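Local structure of sucrose 6(F)-phosphate phosphorylase (Thermoanaerobacterium thermosaccharolyticum DSM 571, 6S9V) at residues F146-L151 with W168-K173; E252-F257 with K315-G320; R337-S342 with H358-T363. The protein is a phosphorylase of the alpha-amylase family, built round a closed barrel of eight parallel strands. One frame throughout, in Å; residues are numbered along the deposited sequence.

How the interactions relate
Three excursions from the barrel wall are pinned here, and they differ in their chemistry. Interaction 3, a buried strand pair, relies on antiparallel backbone bonds, broken by one bulge, and on uncharged amides. Interactions 1 and 2 join irregular loops and are only partly buried: arginines dominate the first, whereas a histidine-carboxylate bond and bridging waters hold the second. Interaction 1 meets interaction 3 at one sulfate ion, probably from the crystallisation liquor, which both Arg-148 and His-358 grip. Interaction 2 touches interaction 3 through Lys-315 O and His-358 ND1, a probable hydrogen bond. Interactions 1 and 2 do not touch, their nearest atoms being about 6 Å apart.

Interaction 1 (F146-L151 with W168-K173); sequences FLRRTL and WTTFGK. With SO4 (sulfate ion), chain I; SO4 (sulfate ion), chain D.
Arg-149 and Gly-172, with Arg-148 and Phe-171, join loops 146-151 and 168-173 within the long excursion between barrel strand 92-97 and helix 187-202, where alpha-amylase family proteins carry their domain B. Arg-149 supplies the direct hydrogen bond between the loops. Its CG lies between its own backbone N and carbonyl carbon (chi1 73°), and the chain then bends at chi3 to lay the guanidinium beside Gly-172. NE donates to Gly-172 O over 3.0 Å, nearly straight at 170°, in the carbonyl plane and on a lone pair. NH1 turns back to Leu-151 O at 2.7 Å, and NH2 forms a salt bridge with Asp-175, so the group is fixed from several directions. Thr-169 OG1 sits over one guanidinium face but bonds to Ser-154. Glycine suits position 172, since its backbone angles would jam a side chain against the preceding carbonyl.

Arg-148 folds twice along its chain and rests CG against Phe-171 CE1 at 3.7 Å; guanidinium and ring are turned 79° apart. Its NE and NH2 converge on O2 of one sulfate, the NH2 bond measuring 2.9 Å, while NH1 reaches Leu-147 O at 3.1 Å and Phe-146 CZ lies over the guanidinium face. A water joins the backbones, taking the proton of Arg-148 N and donating to Thr-170 O, 2.7 Å from each.

Phe-171 meets Tyr-215 edge-to-face and touches Gln-179 of strand 179-181, while Leu-147 and Trp-168 both pack on Ile-142 of helix 139-142.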
loop_
_atom_site.group_PDB
_atom_site.type_symbol
_atom_site.label_atom_id
_atom_site.label_comp_id
_atom_site.label_asym_id
_atom_site.label_seq_id
_atom_site.Cartn_x
_atom_site.Cartn_y
_atom_site.Cartn_z
ATOM N N PHE A 146 12.561 14.522 -8.805
ATOM C CA PHE A 146 12.522 13.614 -7.661
ATOM C C PHE A 146 12.955 12.241 -8.152
ATOM O O PHE A 146 12.147 11.451 -8.643
ATOM C CB PHE A 146 11.125 13.613 -7.041
ATOM C CG PHE A 146 10.973 12.697 -5.853
ATOM C CD1 PHE A 146 11.898 12.692 -4.822
ATOM C CD2 PHE A 146 9.846 11.899 -5.734
ATOM C CE1 PHE A 146 11.737 11.852 -3.728
ATOM C CE2 PHE A 146 9.670 11.069 -4.635
ATOM C CZ PHE A 146 10.613 11.048 -3.632
ATOM N N LEU A 147 14.240 11.946 -7.988
ATOM C CA LEU A 147 14.835 10.744 -8.542
ATOM C C LEU A 147 14.666 9.586 -7.570
ATOM O O LEU A 147 14.793 9.755 -6.356
ATOM C CB LEU A 147 16.319 10.971 -8.826
ATOM C CG LEU A 147 16.644 12.030 -9.879
ATOM C CD1 LEU A 147 18.147 12.172 -10.052
ATOM C CD2 LEU A 147 15.979 11.681 -11.207
ATOM N N ARG A 148 14.355 8.413 -8.118
ATOM C CA ARG A 148 14.247 7.183 -7.347
ATOM C C ARG A 148 15.333 6.187 -7.719
ATOM O O ARG A 148 15.305 5.044 -7.246
ATOM C CB ARG A 148 12.866 6.555 -7.549
ATOM C CG ARG A 148 11.721 7.553 -7.507
ATOM C CD ARG A 148 11.695 8.382 -6.227
ATOM N NE ARG A 148 11.481 7.561 -5.038
ATOM C CZ ARG A 148 12.322 7.476 -4.009
ATOM N NH1 ARG A 148 13.455 8.170 -3.990
ATOM N NH2 ARG A 148 12.018 6.696 -2.980
ATOM N N ARG A 149 16.244 6.579 -8.604
ATOM C CA ARG A 149 17.461 5.845 -8.916
ATOM C C ARG A 149 18.435 6.870 -9.483
ATOM O O ARG A 149 18.071 8.023 -9.729
ATOM C CB ARG A 149 17.200 4.689 -9.884
ATOM C CG ARG A 149 16.926 5.115 -11.303
ATOM C CD ARG A 149 16.153 4.049 -12.082
ATOM N NE ARG A 149 16.975 2.918 -12.501
ATOM C CZ ARG A 149 17.740 2.896 -13.589
ATOM N NH1 ARG A 149 17.822 3.955 -14.383
ATOM N NH2 ARG A 149 18.423 1.803 -13.888
ATOM N N THR A 150 19.686 6.448 -9.673
ATOM C CA THR A 150 20.739 7.404 -10.002
ATOM C C THR A 150 20.383 8.237 -11.228
ATOM O O THR A 150 20.574 9.458 -11.241
ATOM C CB THR A 150 22.063 6.670 -10.222
ATOM O OG1 THR A 150 22.355 5.865 -9.075
ATOM C CG2 THR A 150 23.173 7.663 -10.430
ATOM N N LEU A 151 19.896 7.587 -12.281
ATOM C CA LEU A 151 19.420 8.279 -13.469
ATOM C C LEU A 151 18.020 7.784 -13.797
ATOM O O LEU A 151 17.763 6.576 -13.727
ATOM C CB LEU A 151 20.341 8.041 -14.669
ATOM C CG LEU A 151 21.748 8.635 -14.573
ATOM C CD1 LEU A 151 22.586 8.165 -15.757
ATOM C CD2 LEU A 151 21.688 10.153 -14.517
ATOM N N TRP A 168 12.737 6.391 -20.622
ATOM C CA TRP A 168 12.561 6.749 -19.225
ATOM C C TRP A 168 12.316 5.505 -18.377
ATOM O O TRP A 168 11.500 4.642 -18.726
ATOM C CB TRP A 168 11.400 7.734 -19.094
ATOM C CG TRP A 168 11.550 8.698 -17.967
ATOM C CD1 TRP A 168 10.950 8.643 -16.741
ATOM C CD2 TRP A 168 12.395 9.852 -17.951
ATOM N NE1 TRP A 168 11.353 9.710 -15.969
ATOM C CE2 TRP A 168 12.245 10.463 -16.690
ATOM C CE3 TRP A 168 13.262 10.429 -18.884
ATOM C CZ2 TRP A 168 12.924 11.631 -16.341
ATOM C CZ3 TRP A 168 13.938 11.590 -18.535
ATOM C CH2 TRP A 168 13.763 12.175 -17.272
ATOM N N THR A 169 13.030 5.422 -17.252
ATOM C CA THR A 169 12.864 4.331 -16.289
ATOM C C THR A 169 13.004 4.968 -14.908
ATOM O O THR A 169 14.123 5.189 -14.436
ATOM C CB THR A 169 13.880 3.210 -16.505
ATOM O OG1 THR A 169 15.219 3.708 -16.358
ATOM C CG2 THR A 169 13.723 2.620 -17.904
ATOM N N THR A 170 11.864 5.287 -14.286
ATOM C CA THR A 170 11.874 5.926 -12.973
ATOM C C THR A 170 12.484 5.016 -11.916
ATOM O O THR A 170 13.215 5.482 -11.037
ATOM C CB THR A 170 10.447 6.311 -12.570
ATOM O OG1 THR A 170 9.952 7.326 -13.447
ATOM C CG2 THR A 170 10.398 6.812 -11.134
ATOM N N PHE A 171 12.171 3.725 -11.971
ATOM C CA PHE A 171 12.597 2.750 -10.982
ATOM C C PHE A 171 13.481 1.690 -11.625
ATOM O O PHE A 171 13.457 1.481 -12.839
ATOM C CB PHE A 171 11.393 2.057 -10.331
ATOM C CG PHE A 171 10.428 2.996 -9.692
ATOM C CD1 PHE A 171 10.692 3.516 -8.443
ATOM C CD2 PHE A 171 9.253 3.362 -10.341
ATOM C CE1 PHE A 171 9.800 4.370 -7.834
ATOM C CE2 PHE A 171 8.363 4.229 -9.740
ATOM C CZ PHE A 171 8.642 4.743 -8.489
ATOM N N GLY A 172 14.237 0.996 -10.789
ATOM C CA GLY A 172 15.009 -0.137 -11.254
ATOM C C GLY A 172 16.327 -0.249 -10.533
ATOM O O GLY A 172 17.155 0.661 -10.589
ATOM N N LYS A 173 16.524 -1.371 -9.846
ATOM C CA LYS A 173 17.763 -1.615 -9.125
ATOM C C LYS A 173 18.879 -2.095 -10.038
ATOM O O LYS A 173 20.052 -2.004 -9.658
ATOM C CB LYS A 173 17.514 -2.638 -8.018
ATOM C CG LYS A 173 16.525 -2.169 -6.961
ATOM C CD LYS A 173 16.344 -3.215 -5.872
ATOM C CE LYS A 173 15.710 -2.626 -4.616
ATOM N NZ LYS A 173 14.394 -1.986 -4.879
HETATM S S SO4 I . 11.338 -3.096 -3.586
HETATM O O1 SO4 I . 11.758 -2.196 -4.653
HETATM O O2 SO4 I . 10.281 -2.456 -2.809
HETATM O O3 SO4 I . 12.480 -3.394 -2.726
HETATM O O4 SO4 I . 10.833 -4.347 -4.151
HETATM S S SO4 D . 8.024 5.663 -3.589
HETATM O O1 SO4 D . 7.403 6.957 -3.904
HETATM O O2 SO4 D . 9.451 5.685 -3.893
HETATM O O3 SO4 D . 7.825 5.394 -2.170
HETATM O O4 SO4 D . 7.412 4.609 -4.388
HETATM O O HOH W 1 14.140 8.062 -10.813
HETATM O O HOH W 2 14.339 1.899 -8.183
#

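Interaction 2 (E252-F257 with K315-G320); sequences EVHSQF and KPDLDG
Ser-255 and Gln-256 run past Pro-316 and Asp-317, neither segment being regular, with the CA atoms of Gln-256 and Asp-317 4.9 Å apart. A cis peptide before Pro-316 leads into a type I turn closed by Asp-319 N bonding to Pro-316 O. At the turn, Asp-317 CA approaches Ser-255 O at 3.2 Å in a CA-H...O contact. Pro-316 packs on the backbone, its apolar CG coming 3.5 Å from Ser-255 CA. A water takes the proton of Phe-257 N and donates to both Asp-317 O and Asp-319 O, stitching the turn to the start of a helix.

CG of Asp-317 lies opposite its own carbonyl carbon (chi1 -55°), which turns the carboxylate back to His-254. There ND1 donates to Asp-317 OD2 over 2.8 Å at 164°, meeting the oxygen on its syn side; the acceptor lies in the ring plane, fixing the turn of the ring, and ring and carboxylate are 63° apart. Asp-319 is held by a salt bridge, Lys-315 NZ reaching OD1 at 2.9 Å from above the carboxylate plane, and its CB lies near Gln-256 CG.

The His-254 ring stacks on Phe-273, Phe-257 meets Tyr-261 of helix 257-265 edge-to-face, and Pro-316 touches His-358 of strand 357-361.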
loop_
_atom_site.group_PDB
_atom_site.type_symbol
_atom_site.label_atom_id
_atom_site.label_comp_id
_atom_site.label_asym_id
_atom_site.label_seq_id
_atom_site.Cartn_x
_atom_site.Cartn_y
_atom_site.Cartn_z
ATOM N N GLU A 252 -2.086 5.150 -4.541
ATOM C CA GLU A 252 -0.928 5.085 -3.656
ATOM C C GLU A 252 -0.034 6.282 -3.937
ATOM O O GLU A 252 0.628 6.333 -4.976
ATOM C CB GLU A 252 -0.146 3.793 -3.855
ATOM C CG GLU A 252 1.153 3.750 -3.044
ATOM C CD GLU A 252 2.410 3.853 -3.903
ATOM O OE1 GLU A 252 2.465 3.230 -4.978
ATOM O OE2 GLU A 252 3.343 4.587 -3.509
ATOM N N VAL A 253 -0.004 7.232 -3.006
ATOM C CA VAL A 253 0.772 8.457 -3.156
ATOM C C VAL A 253 1.477 8.706 -1.828
ATOM O O VAL A 253 0.819 8.946 -0.809
ATOM C CB VAL A 253 -0.102 9.664 -3.535
ATOM C CG1 VAL A 253 0.719 10.959 -3.620
ATOM C CG2 VAL A 253 -0.809 9.407 -4.857
ATOM N N HIS A 254 2.804 8.632 -1.835
ATOM C CA HIS A 254 3.621 9.071 -0.710
ATOM C C HIS A 254 3.988 10.528 -0.970
ATOM O O HIS A 254 4.810 10.822 -1.842
ATOM C CB HIS A 254 4.860 8.197 -0.568
ATOM C CG HIS A 254 4.555 6.805 -0.115
ATOM N ND1 HIS A 254 4.079 6.525 1.147
ATOM C CD2 HIS A 254 4.623 5.620 -0.765
ATOM C CE1 HIS A 254 3.900 5.221 1.266
ATOM N NE2 HIS A 254 4.227 4.649 0.122
ATOM N N SER A 255 3.378 11.442 -0.222
ATOM C CA SER A 255 3.603 12.863 -0.437
ATOM C C SER A 255 3.257 13.616 0.841
ATOM O O SER A 255 2.815 13.032 1.831
ATOM C CB SER A 255 2.775 13.382 -1.618
ATOM O OG SER A 255 3.010 14.764 -1.824
ATOM N N GLN A 256 3.453 14.931 0.804
ATOM C CA GLN A 256 3.006 15.777 1.899
ATOM C C GLN A 256 1.493 15.661 2.030
ATOM O O GLN A 256 0.791 15.351 1.066
ATOM C CB GLN A 256 3.410 17.232 1.659
ATOM C CG GLN A 256 4.902 17.459 1.523
ATOM C CD GLN A 256 5.250 18.921 1.302
ATOM O OE1 GLN A 256 4.392 19.726 0.936
ATOM N NE2 GLN A 256 6.514 19.271 1.522
ATOM N N PHE A 257 0.989 15.900 3.246
ATOM C CA PHE A 257 -0.401 15.571 3.541
ATOM C C PHE A 257 -1.369 16.399 2.701
ATOM O O PHE A 257 -2.481 15.943 2.414
ATOM C CB PHE A 257 -0.679 15.742 5.040
ATOM C CG PHE A 257 -0.866 17.163 5.471
ATOM C CD1 PHE A 257 -2.112 17.764 5.407
ATOM C CD2 PHE A 257 0.200 17.898 5.963
ATOM C CE1 PHE A 257 -2.281 19.073 5.804
ATOM C CE2 PHE A 257 0.032 19.207 6.368
ATOM C CZ PHE A 257 -1.208 19.794 6.288
ATOM N N LYS A 315 9.324 10.517 5.620
ATOM C CA LYS A 315 9.304 11.634 4.677
ATOM C C LYS A 315 8.961 11.147 3.269
ATOM O O LYS A 315 9.505 10.132 2.825
ATOM C CB LYS A 315 10.654 12.355 4.606
ATOM C CG LYS A 315 11.104 13.035 5.866
ATOM C CD LYS A 315 12.485 13.668 5.653
ATOM C CE LYS A 315 12.464 14.789 4.616
ATOM N NZ LYS A 315 11.558 15.901 5.024
ATOM N N PRO A 316 8.127 11.877 2.515
ATOM C CA PRO A 316 7.503 13.176 2.795
ATOM C C PRO A 316 6.172 13.094 3.539
ATOM O O PRO A 316 5.581 14.141 3.824
ATOM C CB PRO A 316 7.284 13.751 1.390
ATOM C CG PRO A 316 6.959 12.522 0.573
ATOM C CD PRO A 316 7.855 11.426 1.134
ATOM N N ASP A 317 5.720 11.876 3.854
ATOM C CA ASP A 317 4.342 11.671 4.305
ATOM C C ASP A 317 4.023 12.463 5.570
ATOM O O ASP A 317 2.881 12.914 5.763
ATOM C CB ASP A 317 4.091 10.183 4.537
ATOM C CG ASP A 317 4.413 9.341 3.315
ATOM O OD1 ASP A 317 5.592 9.326 2.905
ATOM O OD2 ASP A 317 3.483 8.717 2.757
ATOM N N LEU A 318 4.999 12.597 6.463
ATOM C CA LEU A 318 4.831 13.303 7.724
ATOM C C LEU A 318 5.430 14.710 7.699
ATOM O O LEU A 318 5.494 15.359 8.750
ATOM C CB LEU A 318 5.459 12.494 8.865
ATOM C CG LEU A 318 4.738 11.243 9.377
ATOM C CD1 LEU A 318 3.517 11.642 10.194
ATOM C CD2 LEU A 318 4.326 10.283 8.297
ATOM N N ASP A 319 5.846 15.201 6.527
ATOM C CA ASP A 319 6.407 16.546 6.427
ATOM C C ASP A 319 5.421 17.575 6.966
ATOM O O ASP A 319 4.238 17.565 6.606
ATOM C CB ASP A 319 6.744 16.895 4.977
ATOM C CG ASP A 319 8.013 16.224 4.475
ATOM O OD1 ASP A 319 8.673 15.494 5.241
ATOM O OD2 ASP A 319 8.340 16.433 3.289
ATOM N N GLY A 320 5.913 18.469 7.824
ATOM C CA GLY A 320 5.083 19.496 8.406
ATOM C C GLY A 320 4.212 19.040 9.553
ATOM O O GLY A 320 3.499 19.870 10.134
HETATM O O HOH W 3 1.519 10.180 1.595
HETATM O O HOH W 4 0.783 12.198 3.892
HETATM O O HOH W 5 2.737 15.631 5.447
#

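Interaction 3 (R337-S342 with H358-T363); sequences RGANLS and HQINCT. With SO4 (sulfate ion), chain D.
Asn-340 and Asn-361 meet through their first torsions: CG of Asn-340 stands between its backbone N and carbonyl carbon (chi1 64°), while that of Asn-361 lies opposite its carbonyl carbon (chi1 -58°). These settings bring the two amides together on one face of an antiparallel strand pair, part of a three-stranded sheet carried between barrel strands 302-304 and 388-392. Asn-361 ND2 spends one proton on Asn-340 OD1 at 3.0 Å, approaching tilted from the plane of the acceptor amide. Its other proton goes to Ser-342 OG, also at 3.0 Å and almost straight at 169°. Ser-342 OG in turn donates to a water that gives its own protons to Asn-361 OD1 and Gln-359 OE1, which also accepts from Gly-311 N. Asparagine suits this face because donor and acceptor are both used; the amide nitrogen of Asn-340 is taken up by Gly-412 O.

The backbones of the two asparagines form a hydrogen-bonded pair, with Asn-340 N to Asn-361 O at 3.1 Å and Asn-361 N to Asn-340 O at 2.8 Å. At the other end the register slips: His-358 and Gln-359 both face Ser-342 in a classic beta bulge. His-358 NE2 donates to O3 of the sulfate at 2.7 Å, the oxygen lying in the ring plane, and ND1 bonds to Lys-315 O.

Ala-339, Leu-341, Ile-360 and Cys-362 supply the apolar packing, Ala-339 CB touching Cys-362 CB at 3.6 Å and also Ile-360 CG2. Leu-341 and Ile-360 lie on Val-331 of helix 324-336. That helix ends in a Schellman motif whose C-prime residue is Gly-338, where a side chain would press on the carbonyl oxygen of the residue before.

In the bulge, Ser-342 O accepts two protons, from His-358 N at 2.8 Å and from Gln-359 N at 3.1 Å.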
loop_
_atom_site.group_PDB
_atom_site.type_symbol
_atom_site.label_atom_id
_atom_site.label_comp_id
_atom_site.label_asym_id
_atom_site.label_seq_id
_atom_site.Cartn_x
_atom_site.Cartn_y
_atom_site.Cartn_z
ATOM N N ARG A 337 15.678 -1.574 17.242
ATOM C CA ARG A 337 14.853 -2.771 17.297
ATOM C C ARG A 337 14.960 -3.595 16.024
ATOM O O ARG A 337 14.101 -4.453 15.780
ATOM C CB ARG A 337 13.395 -2.396 17.583
ATOM C CG ARG A 337 13.230 -1.826 18.984
ATOM C CD ARG A 337 11.883 -1.189 19.246
ATOM N NE ARG A 337 11.899 -0.575 20.568
ATOM C CZ ARG A 337 10.862 0.018 21.148
ATOM N NH1 ARG A 337 9.691 0.097 20.527
ATOM N NH2 ARG A 337 11.004 0.541 22.358
ATOM N N GLY A 338 16.004 -3.353 15.220
ATOM C CA GLY A 338 16.337 -4.166 14.066
ATOM C C GLY A 338 16.024 -3.554 12.714
ATOM O O GLY A 338 16.363 -4.154 11.687
ATOM N N ALA A 339 15.408 -2.382 12.672
ATOM C CA ALA A 339 15.005 -1.796 11.402
ATOM C C ALA A 339 16.207 -1.370 10.558
ATOM O O ALA A 339 17.291 -1.080 11.073
ATOM C CB ALA A 339 14.111 -0.586 11.652
ATOM N N ASN A 340 16.004 -1.344 9.242
ATOM C CA ASN A 340 16.857 -0.608 8.314
ATOM C C ASN A 340 16.000 0.441 7.612
ATOM O O ASN A 340 14.773 0.468 7.754
ATOM C CB ASN A 340 17.547 -1.528 7.299
ATOM C CG ASN A 340 16.569 -2.240 6.386
ATOM O OD1 ASN A 340 16.151 -1.699 5.364
ATOM N ND2 ASN A 340 16.204 -3.464 6.747
ATOM N N LEU A 341 16.653 1.342 6.890
ATOM C CA LEU A 341 15.984 2.534 6.392
ATOM C C LEU A 341 16.099 2.646 4.883
ATOM O O LEU A 341 17.149 2.354 4.303
ATOM C CB LEU A 341 16.560 3.803 7.019
ATOM C CG LEU A 341 16.585 3.843 8.545
ATOM C CD1 LEU A 341 17.228 5.145 8.995
ATOM C CD2 LEU A 341 15.191 3.688 9.108
ATOM N N SER A 342 15.001 3.052 4.259
ATOM C CA SER A 342 15.013 3.523 2.887
ATOM C C SER A 342 15.123 5.041 2.911
ATOM O O SER A 342 14.322 5.715 3.569
ATOM C CB SER A 342 13.749 3.083 2.152
ATOM O OG SER A 342 13.784 1.694 1.883
ATOM N N HIS A 358 12.971 8.056 4.175
ATOM C CA HIS A 358 11.721 7.866 3.441
ATOM C C HIS A 358 10.815 6.887 4.167
ATOM O O HIS A 358 9.636 7.181 4.408
ATOM C CB HIS A 358 12.056 7.385 2.022
ATOM C CG HIS A 358 10.879 7.278 1.104
ATOM N ND1 HIS A 358 9.977 8.304 0.920
ATOM C CD2 HIS A 358 10.482 6.276 0.286
ATOM C CE1 HIS A 358 9.064 7.933 0.041
ATOM N NE2 HIS A 358 9.348 6.707 -0.362
ATOM N N GLN A 359 11.345 5.723 4.548
ATOM C CA GLN A 359 10.552 4.694 5.204
ATOM C C GLN A 359 11.419 3.888 6.164
ATOM O O GLN A 359 12.630 3.746 5.968
ATOM C CB GLN A 359 9.902 3.766 4.174
ATOM C CG GLN A 359 8.861 4.466 3.328
ATOM C CD GLN A 359 8.290 3.606 2.223
ATOM O OE1 GLN A 359 8.650 2.436 2.064
ATOM N NE2 GLN A 359 7.382 4.188 1.448
ATOM N N ILE A 360 10.769 3.375 7.203
ATOM C CA ILE A 360 11.380 2.490 8.188
ATOM C C ILE A 360 11.014 1.062 7.801
ATOM O O ILE A 360 9.845 0.665 7.893
ATOM C CB ILE A 360 10.892 2.809 9.607
ATOM C CG1 ILE A 360 11.171 4.267 9.969
ATOM C CG2 ILE A 360 11.546 1.871 10.617
ATOM C CD1 ILE A 360 10.412 4.730 11.217
ATOM N N ASN A 361 12.004 0.279 7.397
ATOM C CA ASN A 361 11.805 -1.118 7.020
ATOM C C ASN A 361 11.972 -1.982 8.266
ATOM O O ASN A 361 13.094 -2.165 8.757
ATOM C CB ASN A 361 12.800 -1.528 5.936
ATOM C CG ASN A 361 12.692 -0.671 4.692
ATOM O OD1 ASN A 361 11.599 -0.296 4.283
ATOM N ND2 ASN A 361 13.833 -0.345 4.096
ATOM N N CYS A 362 10.864 -2.543 8.751
ATOM C CA CYS A 362 10.775 -3.184 10.060
ATOM C C CYS A 362 9.400 -3.823 10.156
ATOM O O CYS A 362 8.427 -3.221 9.700
ATOM C CB CYS A 362 10.951 -2.143 11.183
ATOM S SG CYS A 362 11.228 -2.772 12.870
ATOM N N THR A 363 9.303 -5.034 10.718
ATOM C CA THR A 363 7.958 -5.542 11.001
ATOM C C THR A 363 7.340 -4.683 12.101
ATOM O O THR A 363 8.042 -4.137 12.954
ATOM C CB THR A 363 7.950 -7.022 11.407
ATOM O OG1 THR A 363 8.422 -7.179 12.753
ATOM C CG2 THR A 363 8.798 -7.849 10.450
HETATM S S SO4 D . 8.024 5.663 -3.589
HETATM O O1 SO4 D . 7.403 6.957 -3.904
HETATM O O2 SO4 D . 9.451 5.685 -3.893
HETATM O O3 SO4 D . 7.825 5.394 -2.170
HETATM O O4 SO4 D . 7.412 4.609 -4.388
HETATM O O HOH W 6 10.849 0.926 1.838
#